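Local coordinates for protein GCN5-related N-acetyltransferase (Exiguobacterium sibiricum 255-15, PDB 3GY9) that binds coenzyme A and probably transfers an acyl group from acyl-CoA to a substrate not yet identified, at residues A[2-7]-A[91-96]; A[61-66]-A[82-87]; A[96-101]-A[121-126]. All coordinates share one frame; numbering follows the deposited sequence. Where two conformers were deposited one is given.

Interaction 1 (A[2-7]-A[91-96]); sequences MDVTIE and HGIGTA. With COA (coenzyme A), chain B.
M2 lies over the imidazole of H91 where the N-terminal segment 2-7 of this GNAT fold passes the pyrophosphate-binding loop and the start of helix 93-105. M2 is a selenomethionine, and its extended chain crosses the ring obliquely. The CE methyl sits over one face with M2 CE 3.5 Å from H91 ND1, and M2 SE is 4.5 Å from the ring centroid, 33° off the ring normal, an oblique sulfur-aromatic type of contact. Deeper in, V4 and I93 meet at about a right angle: V4 CG1 approaches I93 CD1 at 3.7 Å. I93 places CG1 anti to its carbonyl carbon (chi1 -63°) and extends beyond it (chi2 169°), which carries CD1 out to V4 and to the selenium of M2. At the far end the packing is looser, I6 CG1 being 4.5 Å from A96 CB. The polar tie between the segments is a water that donates to both M2 O and H91 O.

The opposite side of residues 91-96 grips coenzyme A. The helix start, with G92 as N-cap, turns backbone N-H groups onto the pyrophosphate: G92 N to O2A and G94 N to O4A. At G94 a CB would run into the cofactor's O6A. T95 holds one phosphate oxygen twice, through T95 N and through T95 OG1, which donates to COA O1A at 2.6 Å.

Interaction 2 (A[61-66]-A[82-87]); sequences VLACGG and VYVLPE. With COA (coenzyme A), chain B.
L85 N donates to L62 O at 2.8 Å, with an N-H...O angle of 172°, making the straightest of three backbone bonds between the antiparallel segments 61-66 and 82-87. C64 and Y83 supply the other two as a hydrogen-bonded pair: C64 N donates to Y83 O and Y83 N to C64 O, each at 3.0 Å. The neighbouring A63 and V84 form a non-hydrogen-bonded pair, which leaves V84 N pointing outward to donate to COA O9P at 3.0 Å. CA-H...O contacts supplement these bonds, among them V82 CA to C64 O at 3.3 Å.

On one face of the sheet A63 CB packs on V84 CG2. With V84 CG1 anti to the backbone N (chi1 179°), CG2 is left anti to the carbonyl carbon, between A63 CB and COA O6A. On the other face C64 SG lies near Y83 CB, while the Y83 ring continues beyond C64 to a hydroxyl hydrogen-bonded to E27. G65 runs close to V82, and a CB on G65 would collide with V82 CG2. Beyond the paired strands, L85 in one of its two conformers brings CD1 to 3.4 Å from V61 O and also against L62 CD2. This hairpin of strands 61-69 and 76-84 is central to the GNAT fold, whose acyl-CoA site has the pantetheine amide hydrogen-bonded to the end of the second strand.

Interaction 3 (A[96-101]-A[121-126]); sequences ALLEKI and PFYQGL. With COA (coenzyme A), chain B.
Beside the coenzyme A pocket of the GNAT domain, helix 93-105 and helix 120-125 meet through a small apolar cluster centred on L98. The contact buries 183 Å² in all, and its short distances are between carbon atoms. L98 pushes its side chain between F122, Y123 and L126; its two methyls part, CD2 to F122 and CD1 to Y123, while CB and CG meet L126. L98 CD2 and CG lie beside the far end of the F122 ring, CG at 3.9 Å from F122 CZ, in an oblique approach. L98 CD1 meets Y123 at the ring edge and in its plane, 3.9 Å from Y123 CE1. L126 crosses L98 at about a right angle, and its CD1 methyl comes to 3.5 Å from L98 CB.

F122 is the plate between protein and cofactor. With CG anti to its backbone N (chi1 172°), the ring reaches from its helix toward L98 and lies between two layers. Over the centre of one face sits COA CCP, 3.8 Å above the plane; the opposite face carries L126 CD1, offset toward the rim. On the same side as CCP, F122 CD1 is 3.3 Å from the ribose oxygen COA O4B. F122 in turn sets CD2 over the centre of the Y123 ring, so the two aromatics pack against one another within the same helix. Replacing F122 by an alanine would probably open a gap between L126 and the cofactor, leaving CCP without its aromatic platform and L98 without one of its neighbours.

Around this cluster, L98 and Y123 also touch V82 of strand 76-84, and L98 reaches I79 of the same strand, which places L98 between the sheet and helix 120-125. L97 and I101 seat helix 93-105 on F52 of strand 50-55, and L97 also meets I6 of strand 5-8.

From the N terminus, segment 2-7 runs into and includes most of strand 5-8, at one edge of the sheet, and interaction 1 closes a long loop by bringing it to the start of helix 93-105. Within that loop falls interaction 2, the short hairpin closure between strands 61-69 and 76-84. The two contacts touch: L62 CD1 lies 3.7 Å from V4 CG1. Interaction 3 follows in series, beginning at A96, which it shares with interaction 1, and ties helix 93-105 to helix 120-125. No two closures cross. V82 CG1 and Y123 OH, 3.6 Å apart, join interactions 2 and 3. All three touch coenzyme A: interaction 1 at the pyrophosphate, interaction 2 along the pantetheine arm, interaction 3 at the ribose and that arm's near end.

Interaction 1 (A[2-7]-A[91-96])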
loop_
_atom_site.group_PDB
_atom_site.type_symbol
_atom_site.label_atom_id
_atom_site.label_comp_id
_atom_site.label_asym_id
_atom_site.label_seq_id
_atom_site.Cartn_x
_atom_site.Cartn_y
_atom_site.Cartn_z
HETATM N N MSE A 2 0.825 -16.715 8.004
HETATM C CA MSE A 2 1.759 -17.093 6.902
HETATM C C MSE A 2 3.095 -16.369 7.025
HETATM O O MSE A 2 3.139 -15.163 7.308
HETATM C CB MSE A 2 1.153 -16.749 5.544
HETATM C CG MSE A 2 0.135 -17.738 5.062
HETATM SE SE MSE A 2 -0.599 -17.145 3.385
HETATM C CE MSE A 2 -2.038 -18.481 3.170
ATOM N N ASP A 3 4.180 -17.108 6.799
ATOM C CA ASP A 3 5.502 -16.511 6.740
ATOM C C ASP A 3 5.655 -15.840 5.380
ATOM O O ASP A 3 5.623 -16.500 4.337
ATOM C CB ASP A 3 6.593 -17.557 6.952
ATOM C CG ASP A 3 6.521 -18.210 8.315
ATOM O OD1 ASP A 3 5.844 -17.663 9.213
ATOM O OD2 ASP A 3 7.149 -19.275 8.488
ATOM N N VAL A 4 5.746 -14.514 5.394
ATOM C CA VAL A 4 6.063 -13.753 4.207
ATOM C C VAL A 4 7.243 -12.865 4.495
ATOM O O VAL A 4 7.561 -12.586 5.658
ATOM C CB VAL A 4 4.891 -12.852 3.697
ATOM C CG1 VAL A 4 3.699 -13.698 3.318
ATOM C CG2 VAL A 4 4.501 -11.787 4.732
ATOM N N THR A 5 7.883 -12.432 3.423
ATOM C CA THR A 5 8.895 -11.392 3.477
ATOM C C THR A 5 8.345 -10.201 2.686
ATOM O O THR A 5 7.720 -10.378 1.648
ATOM C CB THR A 5 10.210 -11.891 2.878
ATOM O OG1 THR A 5 10.004 -12.256 1.510
ATOM C CG2 THR A 5 10.712 -13.093 3.633
ATOM N N ILE A 6 8.539 -8.992 3.199
ATOM C CA ILE A 6 8.106 -7.801 2.498
ATOM C C ILE A 6 9.359 -7.172 1.891
ATOM O O ILE A 6 10.303 -6.827 2.622
ATOM C CB ILE A 6 7.434 -6.765 3.427
ATOM C CG1 ILE A 6 6.304 -7.363 4.284
ATOM C CG2 ILE A 6 6.919 -5.585 2.606
ATOM C CD1 ILE A 6 5.104 -7.808 3.535
ATOM N N GLU A 7 9.349 -7.006 0.572
ATOM C CA GLU A 7 10.507 -6.532 -0.178
ATOM C C GLU A 7 10.164 -5.243 -0.924
ATOM O O GLU A 7 9.053 -5.110 -1.420
ATOM C CB GLU A 7 10.942 -7.608 -1.191
ATOM C CG GLU A 7 11.871 -7.079 -2.263
ATOM C CD GLU A 7 12.583 -8.143 -3.047
ATOM O OE1 GLU A 7 13.826 -8.194 -2.953
ATOM O OE2 GLU A 7 11.910 -8.913 -3.758
ATOM N N HIS A 91 -4.267 -13.498 7.184
ATOM C CA HIS A 91 -3.073 -14.147 7.755
ATOM C C HIS A 91 -2.004 -13.147 8.169
ATOM O O HIS A 91 -0.842 -13.512 8.347
ATOM C CB HIS A 91 -2.461 -15.129 6.754
ATOM C CG HIS A 91 -3.284 -16.349 6.545
ATOM N ND1 HIS A 91 -4.007 -16.571 5.394
ATOM C CD2 HIS A 91 -3.529 -17.404 7.357
ATOM C CE1 HIS A 91 -4.655 -17.717 5.501
ATOM N NE2 HIS A 91 -4.386 -18.239 6.685
ATOM N N GLY A 92 -2.388 -11.882 8.287
ATOM C CA GLY A 92 -1.499 -10.838 8.787
ATOM C C GLY A 92 -0.622 -10.159 7.756
ATOM O O GLY A 92 0.177 -9.310 8.099
ATOM N N ILE A 93 -0.750 -10.527 6.485
ATOM C CA ILE A 93 0.088 -9.921 5.439
ATOM C C ILE A 93 -0.208 -8.420 5.258
ATOM O O ILE A 93 0.713 -7.598 5.209
ATOM C CB ILE A 93 -0.076 -10.688 4.105
ATOM C CG1 ILE A 93 0.422 -12.140 4.268
ATOM C CG2 ILE A 93 0.674 -9.984 2.982
ATOM C CD1 ILE A 93 0.067 -13.032 3.098
ATOM N N GLY A 94 -1.481 -8.068 5.119
ATOM C CA GLY A 94 -1.840 -6.670 4.933
ATOM C C GLY A 94 -1.329 -5.827 6.094
ATOM O O GLY A 94 -0.819 -4.708 5.897
ATOM N N THR A 95 -1.487 -6.324 7.310
ATOM C CA THR A 95 -0.977 -5.609 8.467
ATOM C C THR A 95 0.525 -5.385 8.375
ATOM O O THR A 95 0.983 -4.269 8.587
ATOM C CB THR A 95 -1.360 -6.312 9.769
ATOM O OG1 THR A 95 -2.786 -6.364 9.854
ATOM C CG2 THR A 95 -0.817 -5.563 10.964
ATOM N N ALA A 96 1.291 -6.423 8.039
ATOM C CA ALA A 96 2.742 -6.286 7.965
ATOM C C ALA A 96 3.139 -5.302 6.871
ATOM O O ALA A 96 4.039 -4.490 7.049
ATOM C CB ALA A 96 3.389 -7.624 7.696
HETATM N N1A COA B . -11.064 -8.989 3.451
HETATM C C2A COA B . -11.079 -7.688 3.920
HETATM N N3A COA B . -10.553 -7.378 5.159
HETATM C C4A COA B . -10.011 -8.365 5.916
HETATM C C5A COA B . -9.985 -9.683 5.465
HETATM C C6A COA B . -10.518 -9.993 4.218
HETATM N N6A COA B . -10.606 -11.250 3.805
HETATM N N7A COA B . -9.394 -10.430 6.431
HETATM C C8A COA B . -9.052 -9.628 7.463
HETATM N N9A COA B . -9.442 -8.348 7.152
HETATM C C1B COA B . -9.314 -7.149 7.986
HETATM C C2B COA B . -9.763 -7.402 9.418
HETATM O O2B COA B . -10.382 -6.239 9.931
HETATM C C3B COA B . -8.473 -7.676 10.145
HETATM O O3B COA B . -8.507 -7.350 11.512
HETATM P P3B COA B . -8.475 -8.562 12.569
HETATM O O7A COA B . -8.495 -8.008 13.975
HETATM O O8A COA B . -9.685 -9.421 12.300
HETATM O O9A COA B . -7.228 -9.392 12.377
HETATM C C4B COA B . -7.516 -6.771 9.401
HETATM O O4B COA B . -7.949 -6.784 8.054
HETATM C C5B COA B . -6.053 -7.203 9.526
HETATM O O5B COA B . -5.905 -8.518 9.057
HETATM P P1A COA B . -4.755 -8.957 8.001
HETATM O O1A COA B . -3.437 -8.325 8.323
HETATM O O2A COA B . -4.782 -10.450 8.013
HETATM O O3A COA B . -5.407 -8.394 6.656
HETATM P P2A COA B . -5.179 -8.904 5.156
HETATM O O4A COA B . -3.816 -9.541 4.949
HETATM O O5A COA B . -6.365 -9.685 4.723
HETATM O O6A COA B . -5.164 -7.485 4.409
HETATM C CBP COA B . -6.681 -6.170 3.040
HETATM C CCP COA B . -6.293 -6.613 4.453
HETATM C CDP COA B . -5.545 -5.337 2.453
HETATM C CEP COA B . -7.948 -5.299 3.158
HETATM C CAP COA B . -6.928 -7.409 2.156
HETATM O OAP COA B . -7.865 -8.254 2.788
HETATM C C9P COA B . -7.452 -7.013 0.804
HETATM O O9P COA B . -6.587 -6.633 -0.232
HETATM N N8P COA B . -8.775 -7.040 0.688
HETATM C C7P COA B . -9.452 -6.697 -0.557
HETATM C C6P COA B . -10.776 -5.978 -0.291
HETATM C C5P COA B . -11.767 -6.918 0.358
HETATM O O5P COA B . -11.379 -7.975 0.885
HETATM N N4P COA B . -13.046 -6.550 0.323
HETATM C C3P COA B . -14.052 -7.189 1.144
HETATM C C2P COA B . -14.354 -8.617 0.689
HETATM S S1P COA B . -14.845 -8.774 -1.046
HETATM O O HOH W 1 1.863 -12.844 7.616
#

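Interaction 2 (A[61-66]-A[82-87])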
loop_
_atom_site.group_PDB
_atom_site.type_symbol
_atom_site.label_atom_id
_atom_site.label_comp_id
_atom_site.label_asym_id
_atom_site.label_seq_id
_atom_site.Cartn_x
_atom_site.Cartn_y
_atom_site.Cartn_z
ATOM N N VAL A 61 4.414 -13.866 -5.326
ATOM C CA VAL A 61 3.891 -12.567 -4.888
ATOM C C VAL A 61 2.500 -12.781 -4.296
ATOM O O VAL A 61 1.589 -13.274 -4.989
ATOM C CB VAL A 61 3.759 -11.573 -6.068
ATOM C CG1 VAL A 61 3.021 -10.304 -5.624
ATOM C CG2 VAL A 61 5.108 -11.240 -6.628
ATOM N N LEU A 62 2.326 -12.423 -3.021
ATOM C CA LEU A 62 1.015 -12.562 -2.377
ATOM C C LEU A 62 0.273 -11.228 -2.183
ATOM O O LEU A 62 -0.932 -11.233 -1.918
ATOM C CB LEU A 62 1.157 -13.237 -1.019
ATOM C CG LEU A 62 1.798 -14.628 -0.968
ATOM C CD1 LEU A 62 1.838 -15.122 0.437
ATOM C CD2 LEU A 62 1.071 -15.610 -1.865
ATOM N N ALA A 63 1.000 -10.114 -2.310
ATOM C CA ALA A 63 0.440 -8.787 -2.077
ATOM C C ALA A 63 1.380 -7.725 -2.587
ATOM O O ALA A 63 2.576 -7.961 -2.768
ATOM C CB ALA A 63 0.212 -8.561 -0.607
ATOM N N CYS A 64 0.811 -6.547 -2.816
ATOM C CA CYS A 64 1.615 -5.380 -3.108
ATOM C C CYS A 64 1.031 -4.177 -2.388
ATOM O O CYS A 64 -0.124 -4.208 -1.980
ATOM C CB CYS A 64 1.659 -5.123 -4.630
ATOM S SG CYS A 64 0.072 -4.805 -5.406
ATOM N N GLY A 65 1.842 -3.121 -2.284
ATOM C CA GLY A 65 1.359 -1.856 -1.722
ATOM C C GLY A 65 2.511 -0.917 -1.473
ATOM O O GLY A 65 3.610 -1.343 -1.160
ATOM N N GLY A 66 2.238 0.377 -1.569
ATOM C CA GLY A 66 3.302 1.332 -1.412
ATOM C C GLY A 66 2.783 2.700 -1.121
ATOM O O GLY A 66 1.661 2.869 -0.663
ATOM N N VAL A 82 -2.686 -1.022 -2.616
ATOM C CA VAL A 82 -2.611 -2.099 -1.639
ATOM C C VAL A 82 -3.597 -3.189 -2.010
ATOM O O VAL A 82 -4.788 -2.942 -2.127
ATOM C CB VAL A 82 -2.964 -1.579 -0.230
ATOM C CG1 VAL A 82 -3.120 -2.746 0.740
ATOM C CG2 VAL A 82 -1.903 -0.598 0.240
ATOM N N TYR A 83 -3.083 -4.394 -2.204
ATOM C CA TYR A 83 -3.918 -5.538 -2.607
ATOM C C TYR A 83 -3.271 -6.828 -2.124
ATOM O O TYR A 83 -2.070 -7.026 -2.322
ATOM C CB TYR A 83 -4.058 -5.591 -4.135
ATOM C CG TYR A 83 -4.961 -6.703 -4.588
ATOM C CD1 TYR A 83 -6.342 -6.561 -4.557
ATOM C CD2 TYR A 83 -4.433 -7.900 -5.032
ATOM C CE1 TYR A 83 -7.179 -7.594 -4.962
ATOM C CE2 TYR A 83 -5.275 -8.944 -5.432
ATOM C CZ TYR A 83 -6.632 -8.786 -5.387
ATOM O OH TYR A 83 -7.480 -9.805 -5.784
ATOM N N VAL A 84 -4.062 -7.691 -1.488
ATOM C CA VAL A 84 -3.600 -9.014 -1.054
ATOM C C VAL A 84 -4.413 -10.045 -1.822
ATOM O O VAL A 84 -5.633 -9.916 -1.930
ATOM C CB VAL A 84 -3.843 -9.225 0.457
ATOM C CG1 VAL A 84 -3.396 -10.620 0.909
ATOM C CG2 VAL A 84 -3.105 -8.158 1.240
ATOM N N LEU A 85 -3.735 -11.060 -2.367
ATOM C CA LEU A 85 -4.426 -12.149 -3.078
ATOM C C LEU A 85 -5.497 -12.740 -2.188
ATOM O O LEU A 85 -5.266 -12.957 -0.993
ATOM C CB LEU A 85 -3.466 -13.279 -3.482
ATOM C CG LEU A 85 -2.535 -13.098 -4.679
ATOM C CD1 LEU A 85 -1.675 -14.343 -4.799
ATOM C CD2 LEU A 85 -3.314 -12.852 -5.974
ATOM N N PRO A 86 -6.696 -12.994 -2.755
ATOM C CA PRO A 86 -7.785 -13.512 -1.931
ATOM C C PRO A 86 -7.409 -14.694 -1.029
ATOM O O PRO A 86 -7.736 -14.692 0.160
ATOM C CB PRO A 86 -8.852 -13.903 -2.964
ATOM C CG PRO A 86 -8.633 -12.940 -4.069
ATOM C CD PRO A 86 -7.149 -12.774 -4.154
ATOM N N GLU A 87 -6.696 -15.679 -1.567
ATOM C CA GLU A 87 -6.362 -16.881 -0.783
ATOM C C GLU A 87 -5.345 -16.622 0.336
ATOM O O GLU A 87 -5.205 -17.451 1.248
ATOM C CB GLU A 87 -5.857 -17.995 -1.712
ATOM C CG GLU A 87 -4.511 -17.686 -2.379
ATOM C CD GLU A 87 -4.301 -18.447 -3.683
ATOM O OE1 GLU A 87 -4.340 -17.805 -4.767
ATOM O OE2 GLU A 87 -4.114 -19.685 -3.615
HETATM N N1A COA B . -11.064 -8.989 3.451
HETATM C C2A COA B . -11.079 -7.688 3.920
HETATM N N3A COA B . -10.553 -7.378 5.159
HETATM C C4A COA B . -10.011 -8.365 5.916
HETATM C C5A COA B . -9.985 -9.683 5.465
HETATM C C6A COA B . -10.518 -9.993 4.218
HETATM N N6A COA B . -10.606 -11.250 3.805
HETATM N N7A COA B . -9.394 -10.430 6.431
HETATM C C8A COA B . -9.052 -9.628 7.463
HETATM N N9A COA B . -9.442 -8.348 7.152
HETATM C C1B COA B . -9.314 -7.149 7.986
HETATM C C2B COA B . -9.763 -7.402 9.418
HETATM O O2B COA B . -10.382 -6.239 9.931
HETATM C C3B COA B . -8.473 -7.676 10.145
HETATM O O3B COA B . -8.507 -7.350 11.512
HETATM P P3B COA B . -8.475 -8.562 12.569
HETATM O O7A COA B . -8.495 -8.008 13.975
HETATM O O8A COA B . -9.685 -9.421 12.300
HETATM O O9A COA B . -7.228 -9.392 12.377
HETATM C C4B COA B . -7.516 -6.771 9.401
HETATM O O4B COA B . -7.949 -6.784 8.054
HETATM C C5B COA B . -6.053 -7.203 9.526
HETATM O O5B COA B . -5.905 -8.518 9.057
HETATM P P1A COA B . -4.755 -8.957 8.001
HETATM O O1A COA B . -3.437 -8.325 8.323
HETATM O O2A COA B . -4.782 -10.450 8.013
HETATM O O3A COA B . -5.407 -8.394 6.656
HETATM P P2A COA B . -5.179 -8.904 5.156
HETATM O O4A COA B . -3.816 -9.541 4.949
HETATM O O5A COA B . -6.365 -9.685 4.723
HETATM O O6A COA B . -5.164 -7.485 4.409
HETATM C CBP COA B . -6.681 -6.170 3.040
HETATM C CCP COA B . -6.293 -6.613 4.453
HETATM C CDP COA B . -5.545 -5.337 2.453
HETATM C CEP COA B . -7.948 -5.299 3.158
HETATM C CAP COA B . -6.928 -7.409 2.156
HETATM O OAP COA B . -7.865 -8.254 2.788
HETATM C C9P COA B . -7.452 -7.013 0.804
HETATM O O9P COA B . -6.587 -6.633 -0.232
HETATM N N8P COA B . -8.775 -7.040 0.688
HETATM C C7P COA B . -9.452 -6.697 -0.557
HETATM C C6P COA B . -10.776 -5.978 -0.291
HETATM C C5P COA B . -11.767 -6.918 0.358
HETATM O O5P COA B . -11.379 -7.975 0.885
HETATM N N4P COA B . -13.046 -6.550 0.323
HETATM C C3P COA B . -14.052 -7.189 1.144
HETATM C C2P COA B . -14.354 -8.617 0.689
HETATM S S1P COA B . -14.845 -8.774 -1.046
#

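Interaction 3 (A[96-101]-A[121-126])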
loop_
_atom_site.group_PDB
_atom_site.type_symbol
_atom_site.label_atom_id
_atom_site.label_comp_id
_atom_site.label_asym_id
_atom_site.label_seq_id
_atom_site.Cartn_x
_atom_site.Cartn_y
_atom_site.Cartn_z
ATOM N N ALA A 96 1.291 -6.423 8.039
ATOM C CA ALA A 96 2.742 -6.286 7.965
ATOM C C ALA A 96 3.139 -5.302 6.871
ATOM O O ALA A 96 4.039 -4.490 7.049
ATOM C CB ALA A 96 3.389 -7.624 7.696
ATOM N N LEU A 97 2.444 -5.369 5.743
ATOM C CA LEU A 97 2.691 -4.453 4.644
ATOM C C LEU A 97 2.422 -2.990 5.046
ATOM O O LEU A 97 3.266 -2.117 4.840
ATOM C CB LEU A 97 1.819 -4.871 3.471
ATOM C CG LEU A 97 1.840 -4.060 2.195
ATOM C CD1 LEU A 97 3.222 -4.038 1.542
ATOM C CD2 LEU A 97 0.798 -4.631 1.223
ATOM N N LEU A 98 1.247 -2.724 5.619
ATOM C CA LEU A 98 0.916 -1.364 6.034
ATOM C C LEU A 98 1.842 -0.854 7.114
ATOM O O LEU A 98 2.231 0.306 7.094
ATOM C CB LEU A 98 -0.527 -1.264 6.484
ATOM C CG LEU A 98 -1.512 -0.765 5.419
ATOM C CD1 LEU A 98 -1.261 0.729 5.112
ATOM C CD2 LEU A 98 -1.415 -1.572 4.142
ATOM N N GLU A 99 2.204 -1.700 8.066
ATOM C CA GLU A 99 3.108 -1.263 9.150
ATOM C C GLU A 99 4.466 -0.830 8.592
ATOM O O GLU A 99 5.023 0.169 9.035
ATOM C CB GLU A 99 3.249 -2.328 10.249
ATOM C CG GLU A 99 1.978 -2.442 11.073
ATOM C CD GLU A 99 2.051 -3.452 12.194
ATOM O OE1 GLU A 99 2.984 -4.288 12.213
ATOM O OE2 GLU A 99 1.141 -3.408 13.052
ATOM N N LYS A 100 4.956 -1.545 7.587
ATOM C CA LYS A 100 6.203 -1.180 6.926
ATOM C C LYS A 100 6.060 0.137 6.156
ATOM O O LYS A 100 6.898 1.040 6.279
ATOM C CB LYS A 100 6.670 -2.302 5.992
ATOM C CG LYS A 100 8.059 -2.086 5.425
ATOM C CD LYS A 100 8.535 -3.307 4.657
ATOM C CE LYS A 100 9.929 -3.108 4.100
ATOM N NZ LYS A 100 10.995 -3.437 5.111
ATOM N N ILE A 101 4.982 0.233 5.382
ATOM C CA ILE A 101 4.688 1.441 4.621
ATOM C C ILE A 101 4.591 2.660 5.530
ATOM O O ILE A 101 5.182 3.711 5.260
ATOM C CB ILE A 101 3.366 1.274 3.841
ATOM C CG1 ILE A 101 3.558 0.284 2.680
ATOM C CG2 ILE A 101 2.882 2.626 3.305
ATOM C CD1 ILE A 101 2.266 -0.169 2.016
ATOM N N PRO A 121 -12.650 -1.231 8.214
ATOM C CA PRO A 121 -12.218 -1.859 9.470
ATOM C C PRO A 121 -10.698 -2.088 9.555
ATOM O O PRO A 121 -10.094 -1.803 10.595
ATOM C CB PRO A 121 -12.953 -3.199 9.446
ATOM C CG PRO A 121 -14.193 -2.906 8.652
ATOM C CD PRO A 121 -13.721 -2.011 7.563
ATOM N N PHE A 122 -10.122 -2.587 8.467
ATOM C CA PHE A 122 -8.673 -2.783 8.378
ATOM C C PHE A 122 -7.935 -1.479 8.675
ATOM O O PHE A 122 -7.062 -1.432 9.552
ATOM C CB PHE A 122 -8.298 -3.313 6.996
ATOM C CG PHE A 122 -6.809 -3.374 6.730
ATOM C CD1 PHE A 122 -5.984 -4.158 7.524
ATOM C CD2 PHE A 122 -6.249 -2.675 5.676
ATOM C CE1 PHE A 122 -4.613 -4.220 7.275
ATOM C CE2 PHE A 122 -4.895 -2.763 5.415
ATOM C CZ PHE A 122 -4.081 -3.537 6.230
ATOM N N TYR A 123 -8.292 -0.416 7.954
ATOM C CA TYR A 123 -7.575 0.859 8.106
ATOM C C TYR A 123 -7.819 1.528 9.457
ATOM O O TYR A 123 -6.896 2.098 10.038
ATOM C CB TYR A 123 -7.843 1.785 6.907
ATOM C CG TYR A 123 -7.178 1.251 5.654
ATOM C CD1 TYR A 123 -5.796 1.208 5.568
ATOM C CD2 TYR A 123 -7.918 0.765 4.567
ATOM C CE1 TYR A 123 -5.152 0.728 4.455
ATOM C CE2 TYR A 123 -7.267 0.267 3.436
ATOM C CZ TYR A 123 -5.882 0.242 3.396
ATOM O OH TYR A 123 -5.173 -0.243 2.308
ATOM N N GLN A 124 -9.035 1.437 9.980
ATOM C CA GLN A 124 -9.267 1.975 11.314
ATOM C C GLN A 124 -8.477 1.221 12.368
ATOM O O GLN A 124 -7.972 1.837 13.300
ATOM C CB GLN A 124 -10.752 2.039 11.656
ATOM C CG GLN A 124 -11.465 3.087 10.794
ATOM C CD GLN A 124 -12.646 3.718 11.472
ATOM O OE1 GLN A 124 -12.572 4.110 12.640
ATOM N NE2 GLN A 124 -13.746 3.851 10.736
ATOM N N GLY A 125 -8.327 -0.095 12.198
ATOM C CA GLY A 125 -7.531 -0.901 13.132
ATOM C C GLY A 125 -6.071 -0.483 13.174
ATOM O O GLY A 125 -5.386 -0.657 14.180
ATOM N N LEU A 126 -5.592 0.080 12.076
ATOM C CA LEU A 126 -4.238 0.605 12.001
ATOM C C LEU A 126 -4.087 2.042 12.540
ATOM O O LEU A 126 -2.970 2.573 12.601
ATOM C CB LEU A 126 -3.765 0.568 10.562
ATOM C CG LEU A 126 -3.575 -0.818 9.935
ATOM C CD1 LEU A 126 -3.444 -0.684 8.417
ATOM C CD2 LEU A 126 -2.354 -1.532 10.530
HETATM N N1A COA B . -11.064 -8.989 3.451
HETATM C C2A COA B . -11.079 -7.688 3.920
HETATM N N3A COA B . -10.553 -7.378 5.159
HETATM C C4A COA B . -10.011 -8.365 5.916
HETATM C C5A COA B . -9.985 -9.683 5.465
HETATM C C6A COA B . -10.518 -9.993 4.218
HETATM N N6A COA B . -10.606 -11.250 3.805
HETATM N N7A COA B . -9.394 -10.430 6.431
HETATM C C8A COA B . -9.052 -9.628 7.463
HETATM N N9A COA B . -9.442 -8.348 7.152
HETATM C C1B COA B . -9.314 -7.149 7.986
HETATM C C2B COA B . -9.763 -7.402 9.418
HETATM O O2B COA B . -10.382 -6.239 9.931
HETATM C C3B COA B . -8.473 -7.676 10.145
HETATM O O3B COA B . -8.507 -7.350 11.512
HETATM P P3B COA B . -8.475 -8.562 12.569
HETATM O O7A COA B . -8.495 -8.008 13.975
HETATM O O8A COA B . -9.685 -9.421 12.300
HETATM O O9A COA B . -7.228 -9.392 12.377
HETATM C C4B COA B . -7.516 -6.771 9.401
HETATM O O4B COA B . -7.949 -6.784 8.054
HETATM C C5B COA B . -6.053 -7.203 9.526
HETATM O O5B COA B . -5.905 -8.518 9.057
HETATM P P1A COA B . -4.755 -8.957 8.001
HETATM O O1A COA B . -3.437 -8.325 8.323
HETATM O O2A COA B . -4.782 -10.450 8.013
HETATM O O3A COA B . -5.407 -8.394 6.656
HETATM P P2A COA B . -5.179 -8.904 5.156
HETATM O O4A COA B . -3.816 -9.541 4.949
HETATM O O5A COA B . -6.365 -9.685 4.723
HETATM O O6A COA B . -5.164 -7.485 4.409
HETATM C CBP COA B . -6.681 -6.170 3.040
HETATM C CCP COA B . -6.293 -6.613 4.453
HETATM C CDP COA B . -5.545 -5.337 2.453
HETATM C CEP COA B . -7.948 -5.299 3.158
HETATM C CAP COA B . -6.928 -7.409 2.156
HETATM O OAP COA B . -7.865 -8.254 2.788
HETATM C C9P COA B . -7.452 -7.013 0.804
HETATM O O9P COA B . -6.587 -6.633 -0.232
HETATM N N8P COA B . -8.775 -7.040 0.688
HETATM C C7P COA B . -9.452 -6.697 -0.557
HETATM C C6P COA B . -10.776 -5.978 -0.291
HETATM C C5P COA B . -11.767 -6.918 0.358
HETATM O O5P COA B . -11.379 -7.975 0.885
HETATM N N4P COA B . -13.046 -6.550 0.323
HETATM C C3P COA B . -14.052 -7.189 1.144
HETATM C C2P COA B . -14.354 -8.617 0.689
HETATM S S1P COA B . -14.845 -8.774 -1.046
#